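Local coordinates for protein DNA polymerase beta (Leishmania infantum, PDB 4P4M) that catalyses the addition of deoxynucleotides to a DNA strand as a type-X polymerase and probably serves in base excision repair, at residues Gln140-Ile151 with Tyr232-Gly240; Pro213-Phe223 with Val272-Lys280. One frame throughout, in Å; residues are numbered along the deposited sequence.

Contact 1: Gln140-Ile151 with Tyr232-Gly240; sequences QQRVGIKYFYDI and YLEATMAQG. With nucleotides of chain C.
The hydroxyl of Y147 donates to the carboxylate of E234 in a short bond, 2.6 Å from OH to OE2, and it uses the lone pair of OE2 that lies anti, away from the other oxygen. OE2 sits in the plane of the phenol at its hydroxyl edge, while the carboxylate itself is turned by 65° to the ring. With OE1 of the same group in a salt bridge to R249, both carboxylate oxygens are engaged, and the nearby arginine would favour the charged form. The methyl of A235 approaches the same phenol obliquely, CB standing 3.7 Å from Y147 CE1. Y147 lies at the break between helix 139-146 and helix 148-151, and its CB points toward the strand. What meets here is the fingers region, to which these helices belong, and an outer strand of the palm sheet. That strand carries a classic beta bulge, M237 and A238 both facing M245 on the neighbouring strand, and the chain turns a corner at M237. From the corner the M237 side chain runs out extended (chi3 171°) and lodges its methyl between the two helices: CE lies 3.6 Å from V143 CG1 and 3.7 Å from I151 CD1, the isoleucine reaching it tip to tip. At the start of 140-151, Q140 crosses M237 at about a right angle, and its CB rests 3.3 Å from the M237 carbonyl oxygen. The amide oxygen OE1 also comes near that carbonyl, but two acceptors cannot bond. Beyond the bulge the chain reaches DNA: Q239 N donates to OP1 of DG6 of chain C over 2.9 Å, a nearly straight bond at 169°, with a weak second contact to O3' of DT5 of chain C.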
loop_
_atom_site.group_PDB
_atom_site.type_symbol
_atom_site.label_atom_id
_atom_site.label_comp_id
_atom_site.label_asym_id
_atom_site.label_seq_id
_atom_site.Cartn_x
_atom_site.Cartn_y
_atom_site.Cartn_z
ATOM N N GLN A 140 15.530 -5.541 -2.877
ATOM C CA GLN A 140 14.173 -5.863 -2.420
ATOM C C GLN A 140 13.930 -7.360 -2.155
ATOM O O GLN A 140 13.204 -7.740 -1.225
ATOM C CB GLN A 140 13.131 -5.372 -3.422
ATOM C CG GLN A 140 11.722 -5.832 -3.059
ATOM C CD GLN A 140 10.634 -5.108 -3.835
ATOM O OE1 GLN A 140 10.914 -4.330 -4.752
ATOM N NE2 GLN A 140 9.378 -5.366 -3.468
ATOM N N GLN A 141 14.501 -8.211 -3.002
ATOM C CA GLN A 141 14.390 -9.653 -2.805
ATOM C C GLN A 141 15.149 -10.048 -1.549
ATOM O O GLN A 141 14.757 -10.980 -0.833
ATOM C CB GLN A 141 14.918 -10.406 -4.041
ATOM C CG GLN A 141 13.911 -10.420 -5.188
ATOM C CD GLN A 141 14.516 -10.793 -6.536
ATOM O OE1 GLN A 141 15.732 -10.806 -6.708
ATOM N NE2 GLN A 141 13.654 -11.087 -7.501
ATOM N N ARG A 142 16.232 -9.327 -1.271
ATOM C CA ARG A 142 17.061 -9.636 -0.112
ATOM C C ARG A 142 16.324 -9.380 1.198
ATOM O O ARG A 142 16.535 -10.088 2.187
ATOM C CB ARG A 142 18.388 -8.872 -0.160
ATOM C CG ARG A 142 19.245 -9.249 -1.361
ATOM C CD ARG A 142 20.688 -8.785 -1.232
ATOM N NE ARG A 142 21.411 -8.984 -2.488
ATOM C CZ ARG A 142 22.026 -10.113 -2.833
ATOM N NH1 ARG A 142 22.022 -11.156 -2.014
ATOM N NH2 ARG A 142 22.651 -10.196 -4.001
ATOM N N VAL A 143 15.460 -8.367 1.207
ATOM C CA VAL A 143 14.635 -8.103 2.384
ATOM C C VAL A 143 13.607 -9.213 2.586
ATOM O O VAL A 143 13.369 -9.655 3.712
ATOM C CB VAL A 143 13.932 -6.718 2.298
ATOM C CG1 VAL A 143 12.929 -6.555 3.428
ATOM C CG2 VAL A 143 14.968 -5.601 2.322
ATOM N N GLY A 144 13.004 -9.682 1.498
ATOM C CA GLY A 144 12.034 -10.764 1.593
ATOM C C GLY A 144 12.637 -12.031 2.173
ATOM O O GLY A 144 11.995 -12.777 2.924
ATOM N N ILE A 145 13.894 -12.278 1.822
ATOM C CA ILE A 145 14.614 -13.434 2.330
ATOM C C ILE A 145 14.993 -13.267 3.800
ATOM O O ILE A 145 14.728 -14.146 4.625
ATOM C CB ILE A 145 15.875 -13.689 1.491
ATOM C CG1 ILE A 145 15.477 -14.200 0.102
ATOM C CG2 ILE A 145 16.811 -14.655 2.218
ATOM C CD1 ILE A 145 16.584 -14.090 -0.945
ATOM N N LYS A 146 15.601 -12.135 4.128
ATOM C CA LYS A 146 16.047 -11.878 5.498
ATOM C C LYS A 146 14.906 -11.903 6.517
ATOM O O LYS A 146 15.083 -12.371 7.652
ATOM C CB LYS A 146 16.790 -10.537 5.579
ATOM C CG LYS A 146 17.189 -10.159 7.000
ATOM C CD LYS A 146 18.024 -8.889 7.049
ATOM C CE LYS A 146 18.486 -8.604 8.474
ATOM N NZ LYS A 146 19.319 -7.371 8.552
ATOM N N TYR A 147 13.738 -11.399 6.113
ATOM C CA TYR A 147 12.574 -11.310 7.000
ATOM C C TYR A 147 11.509 -12.378 6.721
ATOM O O TYR A 147 10.338 -12.198 7.058
ATOM C CB TYR A 147 11.947 -9.902 6.917
ATOM C CG TYR A 147 12.805 -8.831 7.566
ATOM C CD1 TYR A 147 13.774 -8.142 6.836
ATOM C CD2 TYR A 147 12.663 -8.526 8.917
ATOM C CE1 TYR A 147 14.572 -7.161 7.436
ATOM C CE2 TYR A 147 13.457 -7.542 9.522
ATOM C CZ TYR A 147 14.408 -6.876 8.775
ATOM O OH TYR A 147 15.192 -5.910 9.377
ATOM N N PHE A 148 11.921 -13.495 6.123
ATOM C CA PHE A 148 10.986 -14.574 5.785
ATOM C C PHE A 148 10.122 -15.022 6.966
ATOM O O PHE A 148 8.908 -15.136 6.827
ATOM C CB PHE A 148 11.717 -15.777 5.167
ATOM C CG PHE A 148 10.788 -16.876 4.691
ATOM C CD1 PHE A 148 10.095 -16.753 3.496
ATOM C CD2 PHE A 148 10.609 -18.025 5.447
ATOM C CE1 PHE A 148 9.234 -17.757 3.066
ATOM C CE2 PHE A 148 9.756 -19.036 5.018
ATOM C CZ PHE A 148 9.066 -18.899 3.831
ATOM N N TYR A 149 10.730 -15.272 8.126
ATOM C CA TYR A 149 9.941 -15.687 9.290
ATOM C C TYR A 149 8.906 -14.617 9.689
ATOM O O TYR A 149 7.704 -14.911 9.791
ATOM C CB TYR A 149 10.832 -16.098 10.490
ATOM C CG TYR A 149 10.072 -16.093 11.800
ATOM C CD1 TYR A 149 9.297 -17.185 12.197
ATOM C CD2 TYR A 149 10.095 -14.972 12.620
ATOM C CE1 TYR A 149 8.576 -17.154 13.398
ATOM C CE2 TYR A 149 9.390 -14.930 13.798
ATOM C CZ TYR A 149 8.627 -16.013 14.181
ATOM O OH TYR A 149 7.934 -15.925 15.362
ATOM N N ASP A 150 9.363 -13.379 9.893
ATOM C CA ASP A 150 8.465 -12.288 10.307
ATOM C C ASP A 150 7.317 -12.077 9.315
ATOM O O ASP A 150 6.161 -11.898 9.707
ATOM C CB ASP A 150 9.223 -10.950 10.447
ATOM C CG ASP A 150 10.097 -10.885 11.690
ATOM O OD1 ASP A 150 9.852 -11.658 12.642
ATOM O OD2 ASP A 150 11.030 -10.047 11.713
ATOM N N ILE A 151 7.650 -12.083 8.030
ATOM C CA ILE A 151 6.676 -11.764 6.985
ATOM C C ILE A 151 5.532 -12.787 6.915
ATOM O O ILE A 151 4.411 -12.445 6.552
ATOM C CB ILE A 151 7.363 -11.582 5.609
ATOM C CG1 ILE A 151 8.146 -10.262 5.576
ATOM C CG2 ILE A 151 6.330 -11.607 4.468
ATOM C CD1 ILE A 151 9.072 -10.130 4.382
ATOM N N TYR A 232 12.268 2.539 14.107
ATOM C CA TYR A 232 10.996 1.877 13.784
ATOM C C TYR A 232 11.112 1.225 12.404
ATOM O O TYR A 232 10.996 0.004 12.284
ATOM C CB TYR A 232 9.830 2.875 13.826
ATOM C CG TYR A 232 8.492 2.302 13.364
ATOM C CD1 TYR A 232 7.720 1.507 14.209
ATOM C CD2 TYR A 232 8.000 2.578 12.094
ATOM C CE1 TYR A 232 6.469 0.981 13.789
ATOM C CE2 TYR A 232 6.765 2.053 11.657
ATOM C CZ TYR A 232 6.009 1.264 12.508
ATOM O OH TYR A 232 4.794 0.774 12.066
ATOM N N LEU A 233 11.364 2.027 11.363
ATOM C CA LEU A 233 11.642 1.472 10.033
ATOM C C LEU A 233 13.078 0.940 9.999
ATOM O O LEU A 233 14.022 1.685 10.273
ATOM C CB LEU A 233 11.426 2.515 8.917
ATOM C CG LEU A 233 9.972 2.972 8.689
ATOM C CD1 LEU A 233 9.877 3.952 7.499
ATOM C CD2 LEU A 233 9.030 1.768 8.481
ATOM N N GLU A 234 13.246 -0.343 9.679
ATOM C CA GLU A 234 14.573 -0.951 9.742
ATOM C C GLU A 234 15.064 -1.572 8.437
ATOM O O GLU A 234 16.230 -1.965 8.334
ATOM C CB GLU A 234 14.682 -1.938 10.922
ATOM C CG GLU A 234 13.706 -3.096 10.904
ATOM C CD GLU A 234 13.964 -4.101 12.037
ATOM O OE1 GLU A 234 13.739 -3.771 13.220
ATOM O OE2 GLU A 234 14.403 -5.226 11.737
ATOM N N ALA A 235 14.188 -1.661 7.438
ATOM C CA ALA A 235 14.596 -2.161 6.123
ATOM C C ALA A 235 13.644 -1.636 5.059
ATOM O O ALA A 235 12.458 -1.453 5.335
ATOM C CB ALA A 235 14.625 -3.709 6.113
ATOM N N THR A 236 14.152 -1.386 3.849
ATOM C CA THR A 236 13.313 -0.839 2.772
ATOM C C THR A 236 13.237 -1.779 1.575
ATOM O O THR A 236 14.263 -2.204 1.062
ATOM C CB THR A 236 13.863 0.524 2.276
ATOM O OG1 THR A 236 13.810 1.471 3.344
ATOM C CG2 THR A 236 13.047 1.055 1.075
ATOM N N MET A 237 12.023 -2.094 1.130
ATOM C CA MET A 237 11.824 -2.897 -0.079
ATOM C C MET A 237 11.776 -2.035 -1.342
ATOM O O MET A 237 12.444 -2.329 -2.337
ATOM C CB MET A 237 10.536 -3.728 0.032
ATOM C CG MET A 237 10.626 -4.880 1.041
ATOM S SD MET A 237 9.005 -5.597 1.362
ATOM C CE MET A 237 9.482 -7.029 2.333
ATOM N N ALA A 238 10.972 -0.975 -1.303
ATOM C CA ALA A 238 10.847 -0.048 -2.434
ATOM C C ALA A 238 10.421 1.322 -1.913
ATOM O O ALA A 238 9.673 1.418 -0.932
ATOM C CB ALA A 238 9.826 -0.568 -3.460
ATOM N N GLN A 239 10.891 2.381 -2.564
ATOM C CA GLN A 239 10.527 3.737 -2.149
ATOM C C GLN A 239 10.596 4.737 -3.297
ATOM O O GLN A 239 11.600 4.811 -4.005
ATOM C CB GLN A 239 11.425 4.210 -0.992
ATOM C CG GLN A 239 11.149 5.662 -0.534
ATOM C CD GLN A 239 12.008 6.069 0.662
ATOM O OE1 GLN A 239 12.781 5.264 1.185
ATOM N NE2 GLN A 239 11.865 7.320 1.107
ATOM N N GLY A 240 9.521 5.500 -3.471
ATOM C CA GLY A 240 9.477 6.614 -4.408
ATOM C C GLY A 240 8.740 7.767 -3.738
ATOM O O GLY A 240 8.494 7.728 -2.532
ATOM P P DT C 5 6.181 5.656 -6.607
ATOM O OP1 DT C 5 6.442 6.290 -5.295
ATOM O OP2 DT C 5 6.242 6.460 -7.864
ATOM O "O5'" DT C 5 7.208 4.431 -6.777
ATOM C "C5'" DT C 5 7.408 3.527 -5.668
ATOM C "C4'" DT C 5 8.365 2.391 -6.053
ATOM O "O4'" DT C 5 7.720 1.577 -7.074
ATOM C "C3'" DT C 5 9.764 2.747 -6.582
ATOM O "O3'" DT C 5 10.659 1.929 -5.808
ATOM C "C2'" DT C 5 9.690 2.387 -8.070
ATOM C "C1'" DT C 5 8.698 1.229 -8.047
ATOM N N1 DT C 5 7.912 0.936 -9.296
ATOM C C2 DT C 5 7.817 -0.381 -9.696
ATOM O O2 DT C 5 8.377 -1.290 -9.115
ATOM N N3 DT C 5 7.065 -0.604 -10.816
ATOM C C4 DT C 5 6.400 0.355 -11.554
ATOM O O4 DT C 5 5.745 0.051 -12.546
ATOM C C5 DT C 5 6.524 1.718 -11.085
ATOM C C7 DT C 5 5.834 2.820 -11.835
ATOM C C6 DT C 5 7.265 1.952 -9.986
ATOM P P DG C 6 12.254 2.014 -5.981
ATOM O OP1 DG C 6 12.849 1.724 -4.669
ATOM O OP2 DG C 6 12.595 3.260 -6.707
ATOM O "O5'" DG C 6 12.583 0.817 -6.990
ATOM C "C5'" DG C 6 12.354 -0.531 -6.567
ATOM C "C4'" DG C 6 12.904 -1.502 -7.598
ATOM O "O4'" DG C 6 11.992 -1.580 -8.724
ATOM C "C3'" DG C 6 14.249 -1.102 -8.193
ATOM O "O3'" DG C 6 15.021 -2.276 -8.406
ATOM C "C2'" DG C 6 13.867 -0.431 -9.510
ATOM C "C1'" DG C 6 12.683 -1.293 -9.925
ATOM N N9 DG C 6 11.735 -0.646 -10.825
ATOM C C8 DG C 6 11.365 0.677 -10.840
ATOM N N7 DG C 6 10.488 0.956 -11.764
ATOM C C5 DG C 6 10.252 -0.259 -12.387
ATOM C C6 DG C 6 9.395 -0.575 -13.466
ATOM O O6 DG C 6 8.645 0.193 -14.089
ATOM N N1 DG C 6 9.463 -1.931 -13.798
ATOM C C2 DG C 6 10.261 -2.855 -13.167
ATOM N N2 DG C 6 10.198 -4.120 -13.620
ATOM N N3 DG C 6 11.068 -2.565 -12.156
ATOM C C4 DG C 6 11.012 -1.253 -11.826
#

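Contact 2: Pro213-Phe223 with Val272-Lys280; sequences PVAATGVLGHF and VDIRLIETK. With nucleotides of chain B; nucleotides of chain C.
V214 and E278 make the direct polar link, the backbone N of V214 donating to E278 OE2 at 2.7 Å. The amide approaches on the syn side of the carboxylate, 24° out of its plane. A bend at chi2 (-80°) brings the glutamate carboxylate back toward the 3-10 turn 214-217, where the V214 and E278 side chains slide past each other in opposite directions, CG1 beside the carboxylate. One water extends the grip: it donates to E278 OE2 at 2.7 Å and accepts from A215 N at 3.0 Å, so two consecutive amides of the turn are tied to one oxygen. Both the hydroxyl and the amide of T217 donate to the carbonyl oxygen of V214, closing the 3-10 turn just ahead of helix 219-229.

The apolar contacts follow the strand toward its N-terminal end. L276 is at their centre: its CD2 lies 3.6 Å from A215 CA and 3.7 Å from V219 CG1, and V214 CG1 backs its CG. Two residues back along the strand, I274 divides its branches: CG2 lies 3.7 Å from L220 CD1, whereas CD1 comes within 4.2 Å of F223 CE2, the two side chains crossing at about a right angle. Helix segment 219-223 and strand segment 272-277, roughly antiparallel at 146°, bring their axes within 9.8 Å in the helix-on-sheet layer of the polymerase palm. D273, just before I274, faces the other side of the strand, beside the magnesium ligands D196 and D198 and near the sugar of DA5 of chain B, probably as third carboxylate of the type-X active site. The chemistry is thus split, hydrocarbon along the helix and a carboxylate at the turn; OE2 accepts one amide N-H and one water O-H, which would favour the ionised form of E278.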
loop_
_atom_site.group_PDB
_atom_site.type_symbol
_atom_site.label_atom_id
_atom_site.label_comp_id
_atom_site.label_asym_id
_atom_site.label_seq_id
_atom_site.Cartn_x
_atom_site.Cartn_y
_atom_site.Cartn_z
ATOM N N PRO A 213 2.266 19.548 -6.700
ATOM C CA PRO A 213 1.850 18.270 -6.102
ATOM C C PRO A 213 2.545 18.072 -4.763
ATOM O O PRO A 213 3.747 18.345 -4.656
ATOM C CB PRO A 213 2.353 17.224 -7.107
ATOM C CG PRO A 213 2.340 17.949 -8.440
ATOM C CD PRO A 213 2.746 19.382 -8.087
ATOM N N VAL A 214 1.816 17.588 -3.758
ATOM C CA VAL A 214 2.419 17.406 -2.427
ATOM C C VAL A 214 3.617 16.459 -2.470
ATOM O O VAL A 214 4.574 16.600 -1.692
ATOM C CB VAL A 214 1.376 16.964 -1.353
ATOM C CG1 VAL A 214 0.821 15.573 -1.660
ATOM C CG2 VAL A 214 2.003 16.985 0.055
ATOM N N ALA A 215 3.593 15.515 -3.401
ATOM C CA ALA A 215 4.698 14.570 -3.536
ATOM C C ALA A 215 5.999 15.275 -3.896
ATOM O O ALA A 215 7.077 14.789 -3.555
ATOM C CB ALA A 215 4.370 13.482 -4.566
ATOM N N ALA A 216 5.900 16.432 -4.551
ATOM C CA ALA A 216 7.099 17.158 -4.982
ATOM C C ALA A 216 7.837 17.857 -3.836
ATOM O O ALA A 216 8.968 18.311 -4.007
ATOM C CB ALA A 216 6.756 18.162 -6.097
ATOM N N THR A 217 7.202 17.945 -2.672
ATOM C CA THR A 217 7.823 18.556 -1.493
ATOM C C THR A 217 8.847 17.638 -0.792
ATOM O O THR A 217 9.569 18.083 0.105
ATOM C CB THR A 217 6.762 18.979 -0.438
ATOM O OG1 THR A 217 6.143 17.809 0.129
ATOM C CG2 THR A 217 5.696 19.871 -1.053
ATOM N N GLY A 218 8.902 16.369 -1.191
ATOM C CA GLY A 218 9.771 15.390 -0.548
ATOM C C GLY A 218 9.276 14.939 0.827
ATOM O O GLY A 218 10.019 14.330 1.601
ATOM N N VAL A 219 8.020 15.229 1.143
ATOM C CA VAL A 219 7.511 14.951 2.491
ATOM C C VAL A 219 7.504 13.458 2.870
ATOM O O VAL A 219 7.787 13.102 4.019
ATOM C CB VAL A 219 6.117 15.610 2.762
ATOM C CG1 VAL A 219 5.046 15.007 1.875
ATOM C CG2 VAL A 219 5.734 15.453 4.237
ATOM N N LEU A 220 7.187 12.575 1.927
ATOM C CA LEU A 220 7.179 11.148 2.276
ATOM C C LEU A 220 8.576 10.720 2.736
ATOM O O LEU A 220 8.739 9.997 3.729
ATOM C CB LEU A 220 6.698 10.288 1.101
ATOM C CG LEU A 220 6.645 8.774 1.399
ATOM C CD1 LEU A 220 5.757 8.494 2.624
ATOM C CD2 LEU A 220 6.158 7.992 0.180
ATOM N N GLY A 221 9.586 11.179 2.007
ATOM C CA GLY A 221 10.966 10.863 2.321
ATOM C C GLY A 221 11.401 11.425 3.665
ATOM O O GLY A 221 12.155 10.781 4.389
ATOM N N HIS A 222 10.930 12.626 4.002
ATOM C CA HIS A 222 11.216 13.213 5.310
ATOM C C HIS A 222 10.600 12.397 6.451
ATOM O O HIS A 222 11.232 12.202 7.501
ATOM C CB HIS A 222 10.713 14.666 5.384
ATOM C CG HIS A 222 11.410 15.597 4.438
ATOM N ND1 HIS A 222 12.740 15.460 4.102
ATOM C CD2 HIS A 222 10.958 16.679 3.760
ATOM C CE1 HIS A 222 13.078 16.419 3.255
ATOM N NE2 HIS A 222 12.018 17.171 3.034
ATOM N N PHE A 223 9.362 11.943 6.254
ATOM C CA PHE A 223 8.668 11.124 7.255
ATOM C C PHE A 223 9.385 9.776 7.435
ATOM O O PHE A 223 9.600 9.305 8.560
ATOM C CB PHE A 223 7.198 10.929 6.832
ATOM C CG PHE A 223 6.344 10.186 7.839
ATOM C CD1 PHE A 223 6.324 10.560 9.178
ATOM C CD2 PHE A 223 5.524 9.137 7.427
ATOM C CE1 PHE A 223 5.516 9.884 10.094
ATOM C CE2 PHE A 223 4.716 8.468 8.333
ATOM C CZ PHE A 223 4.707 8.846 9.666
ATOM N N VAL A 272 5.144 -2.683 6.378
ATOM C CA VAL A 272 4.483 -1.392 6.479
ATOM C C VAL A 272 4.482 -0.725 5.103
ATOM O O VAL A 272 5.535 -0.558 4.494
ATOM C CB VAL A 272 5.170 -0.484 7.540
ATOM C CG1 VAL A 272 4.535 0.930 7.556
ATOM C CG2 VAL A 272 5.092 -1.133 8.937
ATOM N N ASP A 273 3.290 -0.370 4.615
ATOM C CA ASP A 273 3.132 0.330 3.335
ATOM C C ASP A 273 2.561 1.724 3.601
ATOM O O ASP A 273 1.545 1.848 4.283
ATOM C CB ASP A 273 2.158 -0.442 2.411
ATOM C CG ASP A 273 2.724 -1.767 1.912
ATOM O OD1 ASP A 273 3.926 -2.059 2.122
ATOM O OD2 ASP A 273 1.956 -2.519 1.276
ATOM N N ILE A 274 3.210 2.773 3.090
ATOM C CA ILE A 274 2.689 4.140 3.266
ATOM C C ILE A 274 2.420 4.777 1.893
ATOM O O ILE A 274 3.295 4.749 1.032
ATOM C CB ILE A 274 3.693 5.028 4.065
ATOM C CG1 ILE A 274 4.114 4.338 5.371
ATOM C CG2 ILE A 274 3.112 6.447 4.313
ATOM C CD1 ILE A 274 5.326 4.979 6.079
ATOM N N ARG A 275 1.205 5.296 1.673
ATOM C CA ARG A 275 0.893 5.984 0.413
ATOM C C ARG A 275 0.575 7.450 0.698
ATOM O O ARG A 275 -0.234 7.765 1.574
ATOM C CB ARG A 275 -0.285 5.330 -0.347
ATOM C CG ARG A 275 0.018 4.019 -1.120
ATOM C CD ARG A 275 0.756 4.226 -2.466
ATOM N NE ARG A 275 0.075 5.151 -3.380
ATOM C CZ ARG A 275 -0.549 4.775 -4.497
ATOM N NH1 ARG A 275 -0.556 3.497 -4.835
ATOM N NH2 ARG A 275 -1.155 5.674 -5.280
ATOM N N LEU A 276 1.228 8.346 -0.041
ATOM C CA LEU A 276 1.002 9.788 0.093
ATOM C C LEU A 276 -0.074 10.218 -0.918
ATOM O O LEU A 276 0.067 9.961 -2.116
ATOM C CB LEU A 276 2.312 10.555 -0.180
ATOM C CG LEU A 276 2.240 12.092 -0.189
ATOM C CD1 LEU A 276 1.787 12.687 1.162
ATOM C CD2 LEU A 276 3.603 12.711 -0.629
ATOM N N ILE A 277 -1.140 10.857 -0.433
ATOM C CA ILE A 277 -2.351 11.102 -1.241
ATOM C C ILE A 277 -2.797 12.561 -1.104
ATOM O O ILE A 277 -2.770 13.106 0.001
ATOM C CB ILE A 277 -3.521 10.181 -0.771
ATOM C CG1 ILE A 277 -3.185 8.695 -0.981
ATOM C CG2 ILE A 277 -4.864 10.553 -1.473
ATOM C CD1 ILE A 277 -3.011 8.275 -2.452
ATOM N N GLU A 278 -3.182 13.196 -2.218
ATOM C CA GLU A 278 -3.673 14.582 -2.197
ATOM C C GLU A 278 -4.999 14.685 -1.432
ATOM O O GLU A 278 -5.835 13.780 -1.493
ATOM C CB GLU A 278 -3.874 15.136 -3.621
ATOM C CG GLU A 278 -2.594 15.273 -4.483
ATOM C CD GLU A 278 -1.761 16.527 -4.177
ATOM O OE1 GLU A 278 -2.271 17.470 -3.529
ATOM O OE2 GLU A 278 -0.586 16.570 -4.608
ATOM N N THR A 279 -5.212 15.809 -0.756
ATOM C CA THR A 279 -6.422 15.995 0.057
ATOM C C THR A 279 -7.739 15.648 -0.663
ATOM O O THR A 279 -8.563 14.877 -0.137
ATOM C CB THR A 279 -6.508 17.428 0.635
ATOM O OG1 THR A 279 -5.326 17.703 1.391
ATOM C CG2 THR A 279 -7.737 17.568 1.552
ATOM N N LYS A 280 -7.950 16.204 -1.857
ATOM C CA LYS A 280 -9.211 15.958 -2.578
ATOM C C LYS A 280 -9.399 14.485 -2.960
ATOM O O LYS A 280 -10.522 14.058 -3.288
ATOM C CB LYS A 280 -9.317 16.831 -3.842
ATOM C CG LYS A 280 -8.329 16.426 -4.937
ATOM C CD LYS A 280 -8.520 17.223 -6.253
ATOM C CE LYS A 280 -8.050 18.671 -6.134
ATOM N NZ LYS A 280 -8.085 19.389 -7.466
ATOM P P DA B 5 2.733 -6.324 -1.183
ATOM O OP1 DA B 5 3.315 -6.063 0.150
ATOM O OP2 DA B 5 1.776 -7.435 -1.342
ATOM O "O5'" DA B 5 2.092 -4.961 -1.685
ATOM C "C5'" DA B 5 0.956 -4.413 -1.095
ATOM C "C4'" DA B 5 0.695 -3.053 -1.706
ATOM O "O4'" DA B 5 0.639 -3.164 -3.154
ATOM C "C3'" DA B 5 -0.658 -2.493 -1.293
ATOM O "O3'" DA B 5 -0.665 -1.064 -1.445
ATOM C "C2'" DA B 5 -1.552 -3.226 -2.294
ATOM C "C1'" DA B 5 -0.723 -3.044 -3.560
ATOM N N9 DA B 5 -0.989 -3.951 -4.688
ATOM C C8 DA B 5 -0.579 -5.245 -4.863
ATOM N N7 DA B 5 -0.950 -5.773 -6.012
ATOM C C5 DA B 5 -1.650 -4.754 -6.644
ATOM C C6 DA B 5 -2.308 -4.664 -7.895
ATOM N N6 DA B 5 -2.378 -5.666 -8.783
ATOM N N1 DA B 5 -2.905 -3.489 -8.206
ATOM C C2 DA B 5 -2.837 -2.486 -7.322
ATOM N N3 DA B 5 -2.253 -2.457 -6.121
ATOM C C4 DA B 5 -1.673 -3.627 -5.838
ATOM P P DC C 4 0.352 5.660 -10.036
ATOM O OP1 DC C 4 0.233 7.033 -9.494
ATOM O OP2 DC C 4 0.675 5.450 -11.467
ATOM O "O5'" DC C 4 1.455 4.873 -9.189
ATOM C "C5'" DC C 4 1.331 4.750 -7.768
ATOM C "C4'" DC C 4 2.610 4.195 -7.166
ATOM O "O4'" DC C 4 2.669 2.768 -7.457
ATOM C "C3'" DC C 4 3.911 4.810 -7.676
ATOM O "O3'" DC C 4 4.749 4.939 -6.523
ATOM C "C2'" DC C 4 4.410 3.789 -8.707
ATOM C "C1'" DC C 4 3.829 2.461 -8.196
ATOM N N1 DC C 4 3.404 1.497 -9.276
ATOM C C2 DC C 4 3.777 0.157 -9.152
ATOM O O2 DC C 4 4.447 -0.176 -8.165
ATOM N N3 DC C 4 3.409 -0.735 -10.111
ATOM C C4 DC C 4 2.686 -0.323 -11.155
ATOM N N4 DC C 4 2.347 -1.249 -12.068
ATOM C C5 DC C 4 2.294 1.046 -11.308
ATOM C C6 DC C 4 2.663 1.919 -10.352
HETATM O O HOH W 1 1.171 14.520 -4.841
#

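The two contacts share one palm sheet; their segments alternate along the chain, and helix 219-229 leads directly into strand 233-236. Their centres are 20 Å apart, yet the segments touch: G240 O is 3.6 Å from L220 CD2, and Y232 OH is 3.7 Å from V272 CG2. Both come close to the magnesium ligands. The side chain of I151 lies about 8 Å from that of D196, and that of I274 about 9 Å from those of D196 and D198. Measured from the same two side chains, the bound dideoxythymidine triphosphate is about 10 Å and 12 Å away. Contact 1 holds the chain C backbone at DG6, while strand 272-277 of contact 2 passes the sugars of DC4 of chain C and DA5 of chain B.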